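Local coordinates for enolase from the environmental genome shotgun sequencing of the Sargasso Sea (PDB 2QGY), which is of unknown function but, as a magnesium-binding member of the enolase superfamily, probably abstracts a proton from a carboxylate substrate bound in its barrel domain, at residues 83-88 / 106-111; 123-126 / 131-134. All coordinates share one frame; numbering follows the deposited sequence.

Contact 1: residues 83-88 / 106-111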
ATOM      1  N   LYS A  83      13.769 -13.197  12.172  1.00 23.43           N
ATOM      2  CA  LYS A  83      12.997 -12.564  13.253  1.00 24.00           C
ATOM      3  C   LYS A  83      13.407 -11.126  13.532  1.00 23.52           C
ATOM      4  O   LYS A  83      12.539 -10.261  13.629  1.00 23.13           O
ATOM      5  CB  LYS A  83      13.068 -13.385  14.544  1.00 24.83           C
ATOM      6  CG  LYS A  83      12.216 -12.814  15.678  1.00 29.37           C
ATOM      7  CD  LYS A  83      11.884 -13.869  16.725  1.00 35.20           C
ATOM      8  CE  LYS A  83      11.413 -13.226  18.038  1.00 38.09           C
ATOM      9  NZ  LYS A  83      11.319 -14.224  19.143  1.00 41.04           N
ATOM     10  N   SER A  84      14.706 -10.843  13.673  1.00 23.12           N
ATOM     11  CA  SER A  84      15.080  -9.469  13.982  1.00 22.59           C
ATOM     12  C   SER A  84      14.823  -8.565  12.768  1.00 21.96           C
ATOM     13  O   SER A  84      14.495  -7.383  12.924  1.00 21.32           O
ATOM     14  CB  SER A  84      16.522  -9.335  14.532  1.00 24.03           C
ATOM     15  OG  SER A  84      17.484  -9.666  13.562  1.00 24.04           O
ATOM     16  N   PHE A  85      14.967  -9.122  11.568  1.00 21.77           N
ATOM     17  CA  PHE A  85      14.581  -8.395  10.351  1.00 20.52           C
ATOM     18  C   PHE A  85      13.086  -8.019  10.431  1.00 20.30           C
ATOM     19  O   PHE A  85      12.716  -6.859  10.263  1.00 20.52           O
ATOM     20  CB  PHE A  85      14.823  -9.230   9.091  1.00 21.42           C
ATOM     21  CG  PHE A  85      14.197  -8.628   7.849  1.00 20.53           C
ATOM     22  CD1 PHE A  85      14.718  -7.455   7.297  1.00 21.58           C
ATOM     23  CD2 PHE A  85      13.084  -9.206   7.257  1.00 22.95           C
ATOM     24  CE1 PHE A  85      14.142  -6.864   6.163  1.00 22.47           C
ATOM     25  CE2 PHE A  85      12.513  -8.613   6.110  1.00 19.47           C
ATOM     26  CZ  PHE A  85      13.043  -7.456   5.576  1.00 21.20           C
ATOM     27  N   TYR A  86      12.260  -9.007  10.718  1.00 19.59           N
ATOM     28  CA  TYR A  86      10.788  -8.816  10.749  1.00 19.91           C
ATOM     29  C   TYR A  86      10.428  -7.739  11.758  1.00 20.03           C
ATOM     30  O   TYR A  86       9.665  -6.797  11.462  1.00 19.42           O
ATOM     31  CB  TYR A  86      10.104 -10.123  11.137  1.00 19.78           C
ATOM     32  CG  TYR A  86       8.586 -10.049  11.169  1.00 20.71           C
ATOM     33  CD1 TYR A  86       7.828 -10.387  10.040  1.00 20.48           C
ATOM     34  CD2 TYR A  86       7.903  -9.645  12.328  1.00 22.12           C
ATOM     35  CE1 TYR A  86       6.440 -10.324  10.063  1.00 19.97           C
ATOM     36  CE2 TYR A  86       6.479  -9.592  12.345  1.00 22.55           C
ATOM     37  CZ  TYR A  86       5.779  -9.949  11.211  1.00 21.84           C
ATOM     38  OH  TYR A  86       4.387  -9.918  11.197  1.00 20.43           O
ATOM     39  N   ASN A  87      11.026  -7.848  12.947  1.00 20.08           N
ATOM     40  CA  ASN A  87      10.827  -6.855  14.005  1.00 21.40           C
ATOM     41  C   ASN A  87      11.279  -5.451  13.634  1.00 20.97           C
ATOM     42  O   ASN A  87      10.612  -4.452  13.971  1.00 22.02           O
ATOM     43  CB  ASN A  87      11.483  -7.330  15.326  1.00 21.10           C
ATOM     44  CG  ASN A  87      10.779  -8.529  15.912  1.00 23.57           C
ATOM     45  OD1 ASN A  87       9.604  -8.785  15.609  1.00 25.79           O
ATOM     46  ND2 ASN A  87      11.472  -9.268  16.782  1.00 23.55           N
ATOM     47  N   LYS A  88      12.404  -5.357  12.931  1.00 21.22           N
ATOM     48  CA  LYS A  88      12.917  -4.071  12.493  1.00 21.63           C
ATOM     49  C   LYS A  88      11.977  -3.438  11.462  1.00 20.95           C
ATOM     50  O   LYS A  88      11.710  -2.244  11.517  1.00 20.42           O
ATOM     51  CB  LYS A  88      14.298  -4.248  11.880  1.00 21.88           C
ATOM     52  CG  LYS A  88      14.881  -3.005  11.210  1.00 26.76           C
ATOM     53  CD  LYS A  88      15.371  -1.990  12.231  1.00 32.68           C
ATOM     54  CE  LYS A  88      16.135  -0.871  11.538  1.00 36.51           C
ATOM     55  NZ  LYS A  88      16.977  -0.095  12.502  1.00 39.59           N
ATOM     56  N   SER A 106       8.995  -8.497   1.224  1.00 13.68           N
ATOM     57  CA  SER A 106       8.924  -9.936   0.803  1.00 13.57           C
ATOM     58  C   SER A 106      10.238 -10.410   0.189  1.00 14.66           C
ATOM     59  O   SER A 106      10.724 -11.516   0.502  1.00 14.27           O
ATOM     60  CB  SER A 106       7.820 -10.179  -0.241  1.00 14.08           C
ATOM     61  OG  SER A 106       6.587  -9.931   0.374  1.00 15.76           O
ATOM     62  N   ALA A 107      10.769  -9.630  -0.741  1.00 14.10           N
ATOM     63  CA  ALA A 107      11.936 -10.067  -1.483  1.00 14.07           C
ATOM     64  C   ALA A 107      13.090 -10.285  -0.478  1.00 14.48           C
ATOM     65  O   ALA A 107      13.785 -11.285  -0.564  1.00 14.59           O
ATOM     66  CB  ALA A 107      12.320  -9.070  -2.551  1.00 13.99           C
ATOM     67  N   ILE A 108      13.260  -9.358   0.455  1.00 13.79           N
ATOM     68  CA  ILE A 108      14.383  -9.432   1.397  1.00 14.64           C
ATOM     69  C   ILE A 108      14.120 -10.611   2.341  1.00 15.10           C
ATOM     70  O   ILE A 108      15.004 -11.450   2.541  1.00 16.35           O
ATOM     71  CB  ILE A 108      14.570  -8.146   2.202  1.00 13.91           C
ATOM     72  CG1 ILE A 108      14.990  -6.983   1.297  1.00 15.03           C
ATOM     73  CG2 ILE A 108      15.645  -8.370   3.306  1.00 17.07           C
ATOM     74  CD1 ILE A 108      14.860  -5.580   1.990  1.00 15.72           C
ATOM     75  N   GLU A 109      12.893 -10.730   2.868  1.00 14.84           N
ATOM     76  CA  GLU A 109      12.662 -11.820   3.821  1.00 15.13           C
ATOM     77  C   GLU A 109      12.855 -13.175   3.174  1.00 15.46           C
ATOM     78  O   GLU A 109      13.408 -14.097   3.796  1.00 15.81           O
ATOM     79  CB  GLU A 109      11.292 -11.740   4.502  1.00 14.91           C
ATOM     80  CG  GLU A 109      11.240 -12.570   5.791  1.00 18.22           C
ATOM     81  CD  GLU A 109       9.830 -12.757   6.310  1.00 19.08           C
ATOM     82  OE1 GLU A 109       9.194 -11.771   6.762  1.00 18.46           O
ATOM     83  OE2 GLU A 109       9.387 -13.914   6.266  1.00 16.89           O
ATOM     84  N   ILE A 110      12.414 -13.317   1.935  1.00 14.17           N
ATOM     85  CA  ILE A 110      12.548 -14.583   1.216  1.00 14.74           C
ATOM     86  C   ILE A 110      14.035 -14.908   1.061  1.00 14.84           C
ATOM     87  O   ILE A 110      14.445 -16.060   1.236  1.00 15.78           O
ATOM     88  CB  ILE A 110      11.840 -14.518  -0.162  1.00 15.10           C
ATOM     89  CG1 ILE A 110      10.304 -14.568   0.046  1.00 13.86           C
ATOM     90  CG2 ILE A 110      12.281 -15.714  -1.072  1.00 15.76           C
ATOM     91  CD1 ILE A 110       9.491 -14.212  -1.200  1.00 15.56           C
ATOM     92  N   ALA A 111      14.844 -13.906   0.736  1.00 15.07           N
ATOM     93  CA  ALA A 111      16.315 -14.145   0.634  1.00 15.74           C
ATOM     94  C   ALA A 111      16.954 -14.581   1.964  1.00 17.42           C
ATOM     95  O   ALA A 111      17.889 -15.404   1.972  1.00 17.60           O
ATOM     96  CB  ALA A 111      17.033 -12.935   0.090  1.00 15.34           C
TER
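Phe-85 reaches from helix 82-93 to helix 99-120 and sets the far end of its ring against Ile-108 and Glu-109. Two adjacent corners, CE1 and CZ, meet the methyl branch of the isoleucine, CE1 lying 3.6 Å from Ile-108 CG2. The CE2 and CD2 edge rests on the aliphatic part of the glutamate, with Phe-85 CE2 3.7 Å from Glu-109 CB and CD2 a little farther from both CB and CG. Both neighbours lie on one side of the ring plane and approach obliquely. With CG anti to the backbone N (chi1 169°), the phenyl group extends across the gap between the helices, and the Ile-108 side chain crosses it at about a right angle.

Glu-109 has two uses along its length. Its CB and CG pack on Phe-85, and the extended chain then carries the carboxylate past the phenyl group to Tyr-86, where Glu-109 OE1 lies near the ring plane, 3.8 Å from Tyr-86 CD1. The carboxylate is turned 64° from the tyrosine ring, and the contact is an edge approach without a hydrogen bond. The other oxygen, OE2, accepts bonds from Trp-113 NE1 and the backbone N of Ile-283, which grip this oxygen and limit rotation of the buried carboxylate; the hydroxyl of Tyr-86 bonds to Asp-284.

Ile-108 also touches Ile-67 and Leu-70 of helix 60-74, while Phe-85 touches Ile-74 of that helix. The two helix segments run nearly antiparallel, at 164°, with axes 10.6 Å apart, a spacing bridged by Phe-85, Ile-108 and Glu-109. This is the antiparallel helix packing of the N-terminal capping domain of the enolase superfamily, and through Glu-109 and Tyr-86 it is joined to helix 282-294 of the barrel domain.

Contact 2: residues 123-126 / 131-134; sequences PLNS and SPKP
Asn-125, in the short helix 124-128, lays its side chain across the CB-CG edge of the Pro-132 ring, the two crossing at about a right angle. Contact begins at the root of the side chain, where Asn-125 CB lies 3.6 Å from Pro-132 CB. One bond farther out, Asn-125 CG is placed almost equally near two ring carbons, 3.5 Å from Pro-132 CB and 3.6 Å from Pro-132 CG. The amide then divides: OD1 is nearer to Pro-132 CG, at 3.8 Å, and ND2 to Pro-132 CB, at 3.4 Å. Asn-125 ND2 also passes 3.9 Å from Lys-133 O, too far for a hydrogen bond. A chi1 of 55° places the amide between its own backbone N and carbonyl carbon, with ND2 directed to Ser-319 OG, its hydrogen-bond partner on helix 309-320.

The proline ring touches the helix backbone as well. Pro-132 CG lies 3.6 Å from Asn-125 O and 3.8 Å from Ser-126 N, and the hydroxyl oxygen of Ser-126 is a more distant neighbour of the same carbon. The CB of Lys-133 points away from residues 123-126, and NZ bonds to Cys-318 O.

No hydrogen bond joins the two segments. Their contact is van der Waals packing of an aliphatic ring on an amide and the peptide group between Asn-125 and Ser-126, and the polar bonds of Asn-125 and Lys-133 instead tie both segments separately to helix 309-320.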
ATOM      1  N   PRO A 123      16.441 -27.892   2.988  1.00 23.66           N
ATOM      2  CA  PRO A 123      15.473 -27.173   2.150  1.00 23.48           C
ATOM      3  C   PRO A 123      14.525 -26.343   3.009  1.00 22.66           C
ATOM      4  O   PRO A 123      14.281 -26.675   4.169  1.00 21.89           O
ATOM      5  CB  PRO A 123      14.723 -28.277   1.411  1.00 23.35           C
ATOM      6  CG  PRO A 123      15.080 -29.562   2.085  1.00 24.35           C
ATOM      7  CD  PRO A 123      16.327 -29.358   2.866  1.00 23.62           C
ATOM      8  N   LEU A 124      13.997 -25.264   2.435  1.00 21.84           N
ATOM      9  CA  LEU A 124      13.184 -24.329   3.213  1.00 22.56           C
ATOM     10  C   LEU A 124      11.992 -25.021   3.899  1.00 22.13           C
ATOM     11  O   LEU A 124      11.672 -24.737   5.073  1.00 21.99           O
ATOM     12  CB  LEU A 124      12.706 -23.194   2.307  1.00 21.52           C
ATOM     13  CG  LEU A 124      11.712 -22.221   2.931  1.00 22.72           C
ATOM     14  CD1 LEU A 124      12.256 -21.625   4.245  1.00 22.18           C
ATOM     15  CD2 LEU A 124      11.405 -21.137   1.914  1.00 21.62           C
ATOM     16  N   ASN A 125      11.344 -25.942   3.200  1.00 22.99           N
ATOM     17  CA  ASN A 125      10.157 -26.571   3.784  1.00 24.21           C
ATOM     18  C   ASN A 125      10.496 -27.309   5.087  1.00 24.96           C
ATOM     19  O   ASN A 125       9.694 -27.320   6.019  1.00 25.46           O
ATOM     20  CB  ASN A 125       9.319 -27.398   2.788  1.00 24.12           C
ATOM     21  CG  ASN A 125      10.114 -28.493   2.044  1.00 24.83           C
ATOM     22  OD1 ASN A 125      11.285 -28.703   2.288  1.00 24.38           O
ATOM     23  ND2 ASN A 125       9.426 -29.213   1.137  1.00 22.48           N
ATOM     24  N   SER A 126      11.702 -27.859   5.159  1.00 25.84           N
ATOM     25  CA  SER A 126      12.202 -28.529   6.372  1.00 26.44           C
ATOM     26  C   SER A 126      12.471 -27.578   7.536  1.00 27.09           C
ATOM     27  O   SER A 126      12.455 -27.999   8.709  1.00 27.37           O
ATOM     28  CB  SER A 126      13.446 -29.364   6.052  1.00 26.33           C
ATOM     29  OG  SER A 126      13.085 -30.530   5.323  1.00 27.43           O
ATOM     30  N   SER A 131       8.056 -32.408   8.624  1.00 34.57           N
ATOM     31  CA  SER A 131       7.677 -33.433   7.665  1.00 34.86           C
ATOM     32  C   SER A 131       6.852 -32.790   6.552  1.00 34.89           C
ATOM     33  O   SER A 131       5.636 -32.982   6.477  1.00 34.59           O
ATOM     34  CB  SER A 131       6.933 -34.597   8.346  1.00 36.02           C
ATOM     35  OG  SER A 131       7.694 -35.115   9.442  1.00 37.38           O
ATOM     36  N   PRO A 132       7.525 -32.015   5.675  1.00 34.54           N
ATOM     37  CA  PRO A 132       6.822 -31.355   4.555  1.00 34.02           C
ATOM     38  C   PRO A 132       6.342 -32.348   3.520  1.00 33.71           C
ATOM     39  O   PRO A 132       6.927 -33.424   3.400  1.00 33.96           O
ATOM     40  CB  PRO A 132       7.894 -30.456   3.927  1.00 34.00           C
ATOM     41  CG  PRO A 132       9.162 -30.645   4.725  1.00 33.86           C
ATOM     42  CD  PRO A 132       8.982 -31.774   5.675  1.00 34.22           C
ATOM     43  N   LYS A 133       5.295 -32.008   2.770  1.00 33.25           N
ATOM     44  CA  LYS A 133       4.902 -32.831   1.632  1.00 34.30           C
ATOM     45  C   LYS A 133       5.933 -32.604   0.510  1.00 33.92           C
ATOM     46  O   LYS A 133       6.326 -31.470   0.246  1.00 35.55           O
ATOM     47  CB  LYS A 133       3.472 -32.526   1.161  1.00 33.75           C
ATOM     48  CG  LYS A 133       2.409 -32.486   2.275  1.00 36.49           C
ATOM     49  CD  LYS A 133       0.974 -32.266   1.716  1.00 36.38           C
ATOM     50  CE  LYS A 133       0.760 -30.879   1.092  1.00 40.15           C
ATOM     51  NZ  LYS A 133       0.722 -29.781   2.131  1.00 38.72           N
ATOM     52  N   PRO A 134       6.436 -33.680  -0.102  1.00 33.17           N
ATOM     53  CA  PRO A 134       7.414 -33.508  -1.187  1.00 32.53           C
ATOM     54  C   PRO A 134       6.803 -32.954  -2.487  1.00 31.72           C
ATOM     55  O   PRO A 134       7.507 -32.317  -3.282  1.00 32.58           O
ATOM     56  CB  PRO A 134       7.939 -34.933  -1.404  1.00 33.03           C
ATOM     57  CG  PRO A 134       6.798 -35.816  -0.973  1.00 32.91           C
ATOM     58  CD  PRO A 134       6.201 -35.102   0.219  1.00 33.22           C
TER

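Contacts 1 and 2 follow one another along the chain: helix 99-120, which supplies 106-111, leads to helix 124-128, which carries Asn-125. Their centres are 20 Å apart, and their nearest atoms, about 6 Å apart, do not touch. Both connect to the barrel domain, but at different elements: contact 1 reaches helix 282-294, whereas contact 2 lies against helix 309-320 and ends just before strand 135-141. Leu-360 touches Ile-110 of 106-111 and Leu-124 of 123-126. The centres of contacts 1 and 2 are 17 and 18 Å from that of the chain. Neither includes a magnesium ligand; Asp-200, Glu-226 and Glu-252 hold the metal within the barrel.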